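Local structure of beta-ketoacyl synthase (Burkholderia phymatum, 4EWG) at residues Leu189-Gly194 and Thr241-Glu246; Pro223-Ala228 and Gly306-Arg311; Pro329-Lys334 and Ala362-Leu367. The protein probably catalyses the condensation step of fatty-acid-type chain elongation, as a 3-oxoacyl-[acyl-carrier-protein] synthase of the thiolase-like superfamily. All blocks are in the same frame, centred on the assembly; numbering follows the deposited sequence.

In the fold
From the N terminus, contact 1 comes first: strand 189-196 meets strand 238-246, closing a loop that holds helix 200-207 and a long irregular stretch. That stretch includes 223-228, the first half of contact 2, whose partner 306-311 follows strand 299-303 and runs into helix 310-324, so contacts 1 and 2 cross along the chain. Contact 3 opens after contact 2 has closed and joins the 329-334 segment to the loop after strand 360-361. Contacts 1 and 3 reach the same sheet on opposite sides of the chain's centre. Contacts 2 and 3 touch directly, Ser332 OG meeting Gly306 O in a probable hydrogen bond.

Contact 1: Leu189-Gly194 and Thr241-Glu246; sequences LMLAGG and TLVLEE
Leu189 lies alongside Glu245, both side chains pointing the same way from a non-hydrogen-bonded antiparallel pair. The branch that touches is CD2, 3.5 Å from Glu245 CG. Glu245 sends CG anti to its own backbone N (chi1 -178°) and stays extended beyond it, so the methyl lies along the chain from CB to the carboxylate carbon. Leu191 and Val243 repeat this side-by-side pattern on the same face, where Leu191 CD2 meets Val243 CG2 at 3.7 Å. Val243 CG1 approaches Leu189 CD2 at 4.2 Å. On the other face Ala192 CB comes within 4.2 Å of Leu244 CD1, while helix 170-183 packs over Met190, Ala192, Leu242 and Leu244. Two hydrogen-bonded pairs, Met190 with Leu244 and Ala192 with Leu242, alternate with the non-hydrogen-bonded ones and supply four backbone bonds. The buried Glu245 carboxylate bonds through OE1 to Thr11 and through OE2 to His249 and, in a salt bridge, Arg253. The salt bridge probably favours a charged Glu245, which in turn bonds to His249, a calcium ligand in a structure of this protein, although no calcium is bound to this chain; the leucine methyl shields one side of the glutamate, its carboxylate included.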
ATOM      1  N   LEU A 189      -2.831  -2.702  19.168  1.00 15.48           N
ATOM      2  CA  LEU A 189      -3.992  -2.061  18.588  1.00 15.12           C
ATOM      3  C   LEU A 189      -3.678  -1.624  17.187  1.00 14.59           C
ATOM      4  O   LEU A 189      -2.535  -1.397  16.856  1.00 14.73           O
ATOM      5  CB  LEU A 189      -4.361  -0.817  19.412  1.00 15.17           C
ATOM      6  CG  LEU A 189      -4.927  -1.141  20.796  1.00 16.07           C
ATOM      7  CD1 LEU A 189      -4.088  -0.476  21.923  1.00 16.23           C
ATOM      8  CD2 LEU A 189      -6.421  -0.802  20.851  1.00 16.00           C
ATOM      9  N   MET A 190      -4.712  -1.493  16.367  1.00 14.57           N
ATOM     10  CA  MET A 190      -4.588  -0.971  15.002  1.00 13.96           C
ATOM     11  C   MET A 190      -5.849  -0.208  14.658  1.00 14.06           C
ATOM     12  O   MET A 190      -6.974  -0.664  14.963  1.00 14.59           O
ATOM     13  CB  MET A 190      -4.414  -2.097  13.960  1.00 13.74           C
ATOM     14  CG  MET A 190      -3.095  -2.865  14.003  1.00 13.78           C
ATOM     15  SD  MET A 190      -1.639  -1.884  13.573  1.00 13.52           S
ATOM     16  CE  MET A 190      -1.647  -1.898  11.759  1.00 12.71           C
ATOM     17  N   LEU A 191      -5.672   0.964  14.052  1.00 13.66           N
ATOM     18  CA  LEU A 191      -6.736   1.590  13.271  1.00 13.44           C
ATOM     19  C   LEU A 191      -6.675   0.970  11.868  1.00 13.13           C
ATOM     20  O   LEU A 191      -5.613   0.924  11.256  1.00 13.09           O
ATOM     21  CB  LEU A 191      -6.531   3.091  13.177  1.00 13.20           C
ATOM     22  CG  LEU A 191      -6.548   3.814  14.549  1.00 13.55           C
ATOM     23  CD1 LEU A 191      -6.296   5.273  14.314  1.00 13.45           C
ATOM     24  CD2 LEU A 191      -7.857   3.572  15.331  1.00 14.02           C
ATOM     25  N   ALA A 192      -7.796   0.457  11.386  1.00 12.88           N
ATOM     26  CA  ALA A 192      -7.842  -0.113  10.051  1.00 12.37           C
ATOM     27  C   ALA A 192      -9.054   0.423   9.321  1.00 12.16           C
ATOM     28  O   ALA A 192     -10.157   0.408   9.842  1.00 12.33           O
ATOM     29  CB  ALA A 192      -7.874  -1.633  10.108  1.00 12.64           C
ATOM     30  N   GLY A 193      -8.846   0.888   8.099  1.00 11.68           N
ATOM     31  CA  GLY A 193      -9.937   1.394   7.319  1.00 11.49           C
ATOM     32  C   GLY A 193      -9.590   1.690   5.891  1.00 11.16           C
ATOM     33  O   GLY A 193      -8.513   1.302   5.382  1.00 10.77           O
ATOM     34  N   GLY A 194     -10.535   2.346   5.233  1.00 11.19           N
ATOM     35  CA  GLY A 194     -10.372   2.775   3.861  1.00 11.04           C
ATOM     36  C   GLY A 194     -11.171   4.015   3.623  1.00 11.21           C
ATOM     37  O   GLY A 194     -12.122   4.299   4.361  1.00 11.06           O
ATOM     38  N   THR A 241     -13.556   3.402   9.652  1.00 12.58           N
ATOM     39  CA  THR A 241     -12.444   2.909  10.415  1.00 12.47           C
ATOM     40  C   THR A 241     -12.959   1.939  11.478  1.00 12.82           C
ATOM     41  O   THR A 241     -13.958   2.228  12.182  1.00 12.85           O
ATOM     42  CB  THR A 241     -11.708   4.053  11.140  1.00 12.40           C
ATOM     43  OG1 THR A 241     -11.256   5.038  10.193  1.00 12.26           O
ATOM     44  CG2 THR A 241     -10.484   3.502  11.919  1.00 12.39           C
ATOM     45  N   LEU A 242     -12.254   0.825  11.630  1.00 12.65           N
ATOM     46  CA  LEU A 242     -12.447  -0.049  12.790  1.00 13.02           C
ATOM     47  C   LEU A 242     -11.217   0.012  13.701  1.00 13.18           C
ATOM     48  O   LEU A 242     -10.057   0.104  13.228  1.00 12.72           O
ATOM     49  CB  LEU A 242     -12.686  -1.481  12.375  1.00 13.16           C
ATOM     50  CG  LEU A 242     -13.778  -1.783  11.371  1.00 13.15           C
ATOM     51  CD1 LEU A 242     -13.715  -3.278  11.009  1.00 13.15           C
ATOM     52  CD2 LEU A 242     -15.110  -1.428  11.988  1.00 13.61           C
ATOM     53  N   VAL A 243     -11.473   0.004  15.012  1.00 13.76           N
ATOM     54  CA  VAL A 243     -10.411  -0.155  16.003  1.00 14.16           C
ATOM     55  C   VAL A 243     -10.310  -1.673  16.303  1.00 14.66           C
ATOM     56  O   VAL A 243     -11.228  -2.281  16.833  1.00 15.43           O
ATOM     57  CB  VAL A 243     -10.689   0.625  17.299  1.00 14.32           C
ATOM     58  CG1 VAL A 243      -9.611   0.319  18.310  1.00 14.65           C
ATOM     59  CG2 VAL A 243     -10.795   2.133  17.041  1.00 14.03           C
ATOM     60  N   LEU A 244      -9.207  -2.265  15.932  1.00 14.85           N
ATOM     61  CA  LEU A 244      -8.948  -3.665  16.226  1.00 15.45           C
ATOM     62  C   LEU A 244      -8.072  -3.683  17.447  1.00 15.90           C
ATOM     63  O   LEU A 244      -7.220  -2.793  17.628  1.00 15.56           O
ATOM     64  CB  LEU A 244      -8.198  -4.361  15.069  1.00 15.06           C
ATOM     65  CG  LEU A 244      -8.959  -4.868  13.837  1.00 14.99           C
ATOM     66  CD1 LEU A 244      -9.776  -3.739  13.222  1.00 14.71           C
ATOM     67  CD2 LEU A 244      -7.959  -5.426  12.811  1.00 14.50           C
ATOM     68  N   GLU A 245      -8.253  -4.703  18.278  1.00 16.70           N
ATOM     69  CA  GLU A 245      -7.577  -4.709  19.561  1.00 17.34           C
ATOM     70  C   GLU A 245      -7.348  -6.136  20.021  1.00 18.11           C
ATOM     71  O   GLU A 245      -8.233  -6.983  19.888  1.00 17.92           O
ATOM     72  CB  GLU A 245      -8.426  -3.955  20.550  1.00 17.75           C
ATOM     73  CG  GLU A 245      -7.832  -3.836  21.938  1.00 18.48           C
ATOM     74  CD  GLU A 245      -8.567  -2.824  22.814  1.00 18.67           C
ATOM     75  OE1 GLU A 245      -9.553  -2.193  22.345  1.00 18.19           O
ATOM     76  OE2 GLU A 245      -8.151  -2.659  23.983  1.00 19.24           O
ATOM     77  N   GLU A 246      -6.155  -6.398  20.553  1.00 18.27           N
ATOM     78  CA  GLU A 246      -5.865  -7.716  21.087  1.00 19.32           C
ATOM     79  C   GLU A 246      -6.876  -8.013  22.218  1.00 20.46           C
ATOM     80  O   GLU A 246      -7.231  -7.139  22.990  1.00 19.78           O
ATOM     81  CB  GLU A 246      -4.423  -7.795  21.587  1.00 19.47           C
ATOM     82  CG  GLU A 246      -3.988  -9.168  22.048  1.00 20.62           C
ATOM     83  CD  GLU A 246      -4.331  -9.474  23.489  1.00 21.46           C
ATOM     84  OE1 GLU A 246      -4.287  -8.557  24.325  1.00 21.77           O
ATOM     85  OE2 GLU A 246      -4.667 -10.643  23.791  1.00 22.64           O
TER

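Contact 2: Pro223-Ala228 and Gly306-Arg311; sequences PRPFDA and GTSTDR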
ATOM      1  N   PRO A 223     -27.859   1.947  -8.539  1.00 21.55           N
ATOM      2  CA  PRO A 223     -27.519   0.659  -9.163  1.00 21.27           C
ATOM      3  C   PRO A 223     -28.419  -0.452  -8.654  1.00 21.48           C
ATOM      4  O   PRO A 223     -29.210  -0.226  -7.754  1.00 21.41           O
ATOM      5  CB  PRO A 223     -26.087   0.437  -8.715  1.00 20.54           C
ATOM      6  CG  PRO A 223     -26.035   1.089  -7.342  1.00 20.45           C
ATOM      7  CD  PRO A 223     -26.961   2.259  -7.414  1.00 21.08           C
ATOM      8  N   ARG A 224     -28.284  -1.639  -9.244  1.00 21.61           N
ATOM      9  CA  ARG A 224     -29.221  -2.728  -9.030  1.00 22.30           C
ATOM     10  C   ARG A 224     -28.491  -4.073  -8.914  1.00 22.03           C
ATOM     11  O   ARG A 224     -28.612  -4.929  -9.787  1.00 21.60           O
ATOM     12  CB  ARG A 224     -30.229  -2.804 -10.202  1.00 23.29           C
ATOM     13  CG  ARG A 224     -30.843  -1.489 -10.642  1.00 24.03           C
ATOM     14  CD  ARG A 224     -31.831  -1.688 -11.808  1.00 25.03           C
ATOM     15  NE  ARG A 224     -32.983  -2.503 -11.446  1.00 25.39           N
ATOM     16  CZ  ARG A 224     -34.072  -2.049 -10.839  1.00 26.40           C
ATOM     17  NH1 ARG A 224     -35.059  -2.888 -10.558  1.00 27.39           N
ATOM     18  NH2 ARG A 224     -34.199  -0.771 -10.513  1.00 26.43           N
ATOM     19  N   PRO A 225     -27.754  -4.276  -7.827  1.00 21.69           N
ATOM     20  CA  PRO A 225     -26.978  -5.496  -7.722  1.00 21.87           C
ATOM     21  C   PRO A 225     -27.799  -6.767  -7.942  1.00 22.36           C
ATOM     22  O   PRO A 225     -28.882  -6.907  -7.377  1.00 23.06           O
ATOM     23  CB  PRO A 225     -26.427  -5.451  -6.288  1.00 21.27           C
ATOM     24  CG  PRO A 225     -26.409  -4.023  -5.956  1.00 21.35           C
ATOM     25  CD  PRO A 225     -27.613  -3.436  -6.635  1.00 21.70           C
ATOM     26  N   PHE A 226     -27.272  -7.661  -8.780  1.00 22.28           N
ATOM     27  CA  PHE A 226     -27.885  -8.979  -9.090  1.00 23.18           C
ATOM     28  C   PHE A 226     -29.223  -8.906  -9.839  1.00 24.06           C
ATOM     29  O   PHE A 226     -29.856  -9.913 -10.065  1.00 24.63           O
ATOM     30  CB  PHE A 226     -28.006  -9.842  -7.833  1.00 23.05           C
ATOM     31  CG  PHE A 226     -26.734  -9.932  -7.056  1.00 22.47           C
ATOM     32  CD1 PHE A 226     -25.660 -10.640  -7.555  1.00 22.49           C
ATOM     33  CD2 PHE A 226     -26.590  -9.255  -5.850  1.00 22.48           C
ATOM     34  CE1 PHE A 226     -24.478 -10.707  -6.864  1.00 22.20           C
ATOM     35  CE2 PHE A 226     -25.414  -9.318  -5.133  1.00 22.19           C
ATOM     36  CZ  PHE A 226     -24.346 -10.043  -5.646  1.00 22.30           C
ATOM     37  N   ASP A 227     -29.619  -7.714 -10.250  1.00 24.82           N
ATOM     38  CA  ASP A 227     -30.895  -7.511 -10.921  1.00 25.76           C
ATOM     39  C   ASP A 227     -30.765  -7.687 -12.451  1.00 25.82           C
ATOM     40  O   ASP A 227     -29.757  -7.307 -13.060  1.00 24.40           O
ATOM     41  CB  ASP A 227     -31.416  -6.106 -10.595  1.00 25.84           C
ATOM     42  CG  ASP A 227     -32.857  -5.907 -11.027  1.00 26.70           C
ATOM     43  OD1 ASP A 227     -33.754  -6.391 -10.308  1.00 27.32           O
ATOM     44  OD2 ASP A 227     -33.071  -5.276 -12.085  1.00 27.22           O
ATOM     45  N   ALA A 228     -31.813  -8.225 -13.055  1.00 26.72           N
ATOM     46  CA  ALA A 228     -31.829  -8.503 -14.507  1.00 27.12           C
ATOM     47  C   ALA A 228     -31.768  -7.239 -15.330  1.00 27.19           C
ATOM     48  O   ALA A 228     -31.432  -7.296 -16.490  1.00 27.30           O
ATOM     49  CB  ALA A 228     -33.084  -9.267 -14.884  1.00 27.13           C
ATOM     50  N   GLY A 306     -21.118  -6.906  -4.584  1.00 17.60           N
ATOM     51  CA  GLY A 306     -22.377  -6.487  -5.209  1.00 17.67           C
ATOM     52  C   GLY A 306     -22.354  -5.126  -5.869  1.00 17.48           C
ATOM     53  O   GLY A 306     -23.141  -4.252  -5.528  1.00 17.65           O
ATOM     54  N   THR A 307     -21.436  -4.962  -6.820  1.00 17.64           N
ATOM     55  CA  THR A 307     -21.188  -3.677  -7.486  1.00 17.40           C
ATOM     56  C   THR A 307     -22.245  -3.277  -8.505  1.00 18.38           C
ATOM     57  O   THR A 307     -22.359  -2.106  -8.832  1.00 18.20           O
ATOM     58  CB  THR A 307     -19.865  -3.713  -8.264  1.00 17.10           C
ATOM     59  OG1 THR A 307     -19.955  -4.718  -9.278  1.00 17.94           O
ATOM     60  CG2 THR A 307     -18.700  -4.030  -7.384  1.00 16.13           C
ATOM     61  N   SER A 308     -22.999  -4.258  -9.014  1.00 19.23           N
ATOM     62  CA  SER A 308     -24.036  -4.055 -10.041  1.00 20.37           C
ATOM     63  C   SER A 308     -23.462  -3.981 -11.427  1.00 20.88           C
ATOM     64  O   SER A 308     -24.150  -3.538 -12.328  1.00 21.89           O
ATOM     65  CB  SER A 308     -24.915  -2.801  -9.779  1.00 20.63           C
ATOM     66  OG  SER A 308     -26.076  -2.797 -10.610  1.00 20.80           O
ATOM     67  N   THR A 309     -22.220  -4.411 -11.615  1.00 21.18           N
ATOM     68  CA  THR A 309     -21.700  -4.573 -12.966  1.00 22.51           C
ATOM     69  C   THR A 309     -22.227  -5.866 -13.559  1.00 24.13           C
ATOM     70  O   THR A 309     -22.737  -6.747 -12.844  1.00 23.90           O
ATOM     71  CB  THR A 309     -20.162  -4.558 -13.040  1.00 21.78           C
ATOM     72  OG1 THR A 309     -19.633  -5.681 -12.347  1.00 22.14           O
ATOM     73  CG2 THR A 309     -19.609  -3.269 -12.460  1.00 21.29           C
ATOM     74  N   ASP A 310     -22.114  -5.983 -14.869  1.00 26.45           N
ATOM     75  CA  ASP A 310     -22.597  -7.171 -15.538  1.00 28.60           C
ATOM     76  C   ASP A 310     -21.813  -8.418 -15.083  1.00 26.91           C
ATOM     77  O   ASP A 310     -22.359  -9.296 -14.409  1.00 26.83           O
ATOM     78  CB  ASP A 310     -22.530  -6.976 -17.042  1.00 31.99           C
ATOM     79  CG  ASP A 310     -23.357  -7.963 -17.767  1.00 36.62           C
ATOM     80  OD1 ASP A 310     -24.607  -7.832 -17.701  1.00 42.80           O
ATOM     81  OD2 ASP A 310     -22.784  -8.876 -18.395  1.00 40.22           O
ATOM     82  N   ARG A 311     -20.530  -8.470 -15.396  1.00 25.60           N
ATOM     83  CA  ARG A 311     -19.705  -9.644 -15.060  1.00 25.13           C
ATOM     84  C   ARG A 311     -19.433  -9.822 -13.556  1.00 23.36           C
ATOM     85  O   ARG A 311     -19.265 -10.952 -13.084  1.00 23.09           O
ATOM     86  CB  ARG A 311     -18.346  -9.543 -15.730  1.00 25.77           C
ATOM     87  CG  ARG A 311     -18.361  -9.560 -17.234  1.00 27.54           C
ATOM     88  CD  ARG A 311     -16.949  -9.315 -17.739  1.00 28.47           C
ATOM     89  NE  ARG A 311     -16.789  -9.587 -19.160  1.00 30.54           N
ATOM     90  CZ  ARG A 311     -16.728 -10.797 -19.709  1.00 32.24           C
ATOM     91  NH1 ARG A 311     -16.818 -11.888 -18.944  1.00 32.24           N
ATOM     92  NH2 ARG A 311     -16.570 -10.922 -21.045  1.00 32.51           N
TER
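Ser308 sets its side chain against the backbone and rings of the Pro223-Arg224-Pro225 run. Its CB packs on Pro223 CB at 3.6 Å, and its hydroxyl turns toward the peptide that follows this proline. With OG anti to the backbone N (chi1 -167°), the oxygen accepts from Arg224 N at 2.8 Å. The Pro225 ring sits mainly on the Gly306 carbonyl, CG 3.3 Å from its O, with CD at a looser 4.2 Å from Ser308 CB. Phe226, although its CB points away, brings its ring back obliquely toward the same glycine, CZ standing 4.1 Å from Gly306 CA.

The Arg224 side chain bends at chi3 and folds back on its own type II turn, which the backbone bond from Asp227 N to Arg224 O closes. NE meets Asp227 OD2 at 2.8 Å in a nearly straight salt bridge, in the guanidinium plane but above that of the carboxylate. Asp227 also accepts from the N-H groups of Lys229, Thr368 and Glu369, and Arg224 NH2 donates to the Leu221 carbonyl. Asp313 accepts from both Phe226 N and Ser308 N. Gly306-Thr309 is consistent with the HGTxT-type loop of ketoacyl synthases, with Thr309 N-capping helix 310-324. The contact thus satisfies buried backbone N-H groups with a hydroxyl and a carboxylate, and the ion pair, probably favouring charged Arg224 and Asp227, adds a side-chain link across the same turn.

Contact 3: Pro329-Lys334 and Ala362-Leu367; sequences PISSLK and APTLNL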
ATOM      1  N   PRO A 329     -28.096 -16.493   2.524  1.00 23.62           N
ATOM      2  CA  PRO A 329     -28.606 -15.120   2.443  1.00 23.12           C
ATOM      3  C   PRO A 329     -27.484 -14.153   2.098  1.00 22.19           C
ATOM      4  O   PRO A 329     -26.363 -14.270   2.639  1.00 21.96           O
ATOM      5  CB  PRO A 329     -29.150 -14.851   3.849  1.00 23.40           C
ATOM      6  CG  PRO A 329     -29.371 -16.212   4.440  1.00 24.35           C
ATOM      7  CD  PRO A 329     -28.254 -17.046   3.885  1.00 24.13           C
ATOM      8  N   ILE A 330     -27.780 -13.211   1.215  1.00 21.76           N
ATOM      9  CA  ILE A 330     -26.781 -12.293   0.708  1.00 20.96           C
ATOM     10  C   ILE A 330     -27.470 -11.001   0.324  1.00 21.05           C
ATOM     11  O   ILE A 330     -28.628 -11.010  -0.089  1.00 21.87           O
ATOM     12  CB  ILE A 330     -26.035 -12.929  -0.518  1.00 20.72           C
ATOM     13  CG1 ILE A 330     -24.894 -12.053  -1.023  1.00 20.05           C
ATOM     14  CG2 ILE A 330     -26.994 -13.209  -1.662  1.00 21.08           C
ATOM     15  CD1 ILE A 330     -23.885 -12.801  -1.897  1.00 19.73           C
ATOM     16  N   SER A 331     -26.780  -9.881   0.516  1.00 20.82           N
ATOM     17  CA  SER A 331     -27.234  -8.586  -0.021  1.00 20.66           C
ATOM     18  C   SER A 331     -26.062  -7.610  -0.153  1.00 20.02           C
ATOM     19  O   SER A 331     -24.972  -7.851   0.366  1.00 19.50           O
ATOM     20  CB  SER A 331     -28.356  -7.975   0.829  1.00 20.93           C
ATOM     21  OG  SER A 331     -27.892  -7.592   2.096  1.00 21.77           O
ATOM     22  N   SER A 332     -26.308  -6.523  -0.881  1.00 20.47           N
ATOM     23  CA  SER A 332     -25.284  -5.543  -1.243  1.00 19.63           C
ATOM     24  C   SER A 332     -25.672  -4.186  -0.746  1.00 20.22           C
ATOM     25  O   SER A 332     -26.694  -3.652  -1.161  1.00 21.03           O
ATOM     26  CB  SER A 332     -25.137  -5.485  -2.755  1.00 19.76           C
ATOM     27  OG  SER A 332     -24.312  -4.411  -3.131  1.00 19.25           O
ATOM     28  N   LEU A 333     -24.852  -3.618   0.141  1.00 19.59           N
ATOM     29  CA  LEU A 333     -25.070  -2.274   0.649  1.00 19.58           C
ATOM     30  C   LEU A 333     -24.766  -1.220  -0.402  1.00 20.12           C
ATOM     31  O   LEU A 333     -25.094  -0.051  -0.223  1.00 20.02           O
ATOM     32  CB  LEU A 333     -24.203  -2.041   1.903  1.00 18.99           C
ATOM     33  CG  LEU A 333     -24.650  -2.838   3.135  1.00 18.77           C
ATOM     34  CD1 LEU A 333     -23.607  -2.852   4.241  1.00 17.97           C
ATOM     35  CD2 LEU A 333     -26.008  -2.357   3.645  1.00 18.76           C
ATOM     36  N   LYS A 334     -24.084  -1.621  -1.490  1.00 20.62           N
ATOM     37  CA  LYS A 334     -23.797  -0.689  -2.614  1.00 20.08           C
ATOM     38  C   LYS A 334     -25.074  -0.268  -3.313  1.00 20.51           C
ATOM     39  O   LYS A 334     -25.105   0.733  -4.014  1.00 20.23           O
ATOM     40  CB  LYS A 334     -22.810  -1.310  -3.628  1.00 20.10           C
ATOM     41  CG  LYS A 334     -21.437  -1.684  -3.028  1.00 19.48           C
ATOM     42  CD  LYS A 334     -20.408  -2.017  -4.100  1.00 18.65           C
ATOM     43  CE  LYS A 334     -19.019  -2.246  -3.523  1.00 18.11           C
ATOM     44  NZ  LYS A 334     -18.876  -3.322  -2.509  1.00 17.33           N
ATOM     45  N   ALA A 362     -30.315  -5.683   5.941  1.00 24.75           N
ATOM     46  CA  ALA A 362     -30.914  -4.862   4.893  1.00 24.26           C
ATOM     47  C   ALA A 362     -31.019  -5.621   3.556  1.00 23.89           C
ATOM     48  O   ALA A 362     -30.144  -6.404   3.190  1.00 23.71           O
ATOM     49  CB  ALA A 362     -30.135  -3.559   4.709  1.00 23.27           C
ATOM     50  N   PRO A 363     -32.090  -5.384   2.825  1.00 23.94           N
ATOM     51  CA  PRO A 363     -32.200  -6.013   1.525  1.00 24.25           C
ATOM     52  C   PRO A 363     -31.352  -5.259   0.516  1.00 23.08           C
ATOM     53  O   PRO A 363     -31.009  -4.089   0.747  1.00 22.50           O
ATOM     54  CB  PRO A 363     -33.674  -5.809   1.196  1.00 24.96           C
ATOM     55  CG  PRO A 363     -33.986  -4.481   1.775  1.00 24.86           C
ATOM     56  CD  PRO A 363     -33.162  -4.401   3.044  1.00 24.72           C
ATOM     57  N   THR A 364     -31.047  -5.889  -0.600  1.00 22.39           N
ATOM     58  CA  THR A 364     -30.501  -5.145  -1.747  1.00 21.74           C
ATOM     59  C   THR A 364     -31.626  -4.298  -2.361  1.00 22.63           C
ATOM     60  O   THR A 364     -32.629  -4.819  -2.837  1.00 22.54           O
ATOM     61  CB  THR A 364     -29.892  -6.078  -2.808  1.00 20.89           C
ATOM     62  OG1 THR A 364     -28.839  -6.836  -2.214  1.00 20.20           O
ATOM     63  CG2 THR A 364     -29.332  -5.287  -3.985  1.00 20.05           C
ATOM     64  N   LEU A 365     -31.443  -2.982  -2.300  1.00 23.73           N
ATOM     65  CA  LEU A 365     -32.354  -1.998  -2.915  1.00 24.96           C
ATOM     66  C   LEU A 365     -32.364  -2.169  -4.426  1.00 25.59           C
ATOM     67  O   LEU A 365     -31.341  -2.550  -5.021  1.00 24.55           O
ATOM     68  CB  LEU A 365     -31.891  -0.586  -2.579  1.00 25.36           C
ATOM     69  CG  LEU A 365     -32.862   0.339  -1.866  1.00 26.75           C
ATOM     70  CD1 LEU A 365     -33.299  -0.225  -0.496  1.00 27.55           C
ATOM     71  CD2 LEU A 365     -32.243   1.720  -1.716  1.00 25.52           C
ATOM     72  N   ASN A 366     -33.525  -1.916  -5.032  1.00 26.41           N
ATOM     73  CA  ASN A 366     -33.715  -1.979  -6.487  1.00 26.92           C
ATOM     74  C   ASN A 366     -33.373  -3.358  -7.116  1.00 27.82           C
ATOM     75  O   ASN A 366     -32.913  -3.438  -8.267  1.00 27.97           O
ATOM     76  CB  ASN A 366     -32.945  -0.852  -7.184  1.00 26.53           C
ATOM     77  CG  ASN A 366     -33.625   0.512  -7.036  1.00 26.82           C
ATOM     78  OD1 ASN A 366     -34.808   0.674  -7.347  1.00 28.48           O
ATOM     79  ND2 ASN A 366     -32.879   1.493  -6.601  1.00 26.03           N
ATOM     80  N   LEU A 367     -33.621  -4.434  -6.353  1.00 27.96           N
ATOM     81  CA  LEU A 367     -33.522  -5.809  -6.854  1.00 28.14           C
ATOM     82  C   LEU A 367     -34.935  -6.393  -6.928  1.00 30.24           C
ATOM     83  O   LEU A 367     -35.464  -6.859  -5.926  1.00 30.95           O
ATOM     84  CB  LEU A 367     -32.625  -6.661  -5.935  1.00 27.14           C
ATOM     85  CG  LEU A 367     -32.448  -8.163  -6.274  1.00 26.69           C
ATOM     86  CD1 LEU A 367     -31.908  -8.396  -7.694  1.00 26.39           C
ATOM     87  CD2 LEU A 367     -31.533  -8.843  -5.276  1.00 25.48           C
TER
HETATM   88  O   HOH W   1     -30.104  -9.288  -1.920  1.00 22.07           O
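Thr364 meets the 329-334 segment chiefly through its hydroxyl. From CB, which lies 4.1 Å from Ser332 N, the side chain splits into two branches. The methyl CG2 is anti to the backbone N and passes 4.2 Å from Ser332 O. The other branch, OG1, lies anti to the carbonyl carbon (chi1 -60°), and this rotation turns it onto the opposing backbone. At this tip OG1 rests on Ser331, 3.2 Å from its CA. It accepts from Ser332 N at 2.9 Å and donates to a water 2.8 Å away, which in turn donates to Ile330 O. One hydroxyl thus serves the N-H of Ser332 directly and the carbonyl of Ile330 through the water.

Ser331, between these two backbone groups, bonds in the reverse sense. Its OG stands between the backbone N and the carbonyl carbon (chi1 68°) and donates to Ala362 O over 2.8 Å, nearly along the C=O axis; it also bonds to Tyr301. Beyond the polar pairs, Leu333 CD2 approaches Ala362 CB at 4.4 Å, and Met355 of helix 344-358 packs against both residues. Ser332 OG, the tie to Gly306 of contact 2, also accepts a weak capping bond from Lys334 N.

Side-chain hydroxyls and one water link the two segments: the arrangement joins residues 331-332 of the thiolase-like fold, just before helix 334-337, to a loop that continues into a type II turn from Thr364 to Leu367.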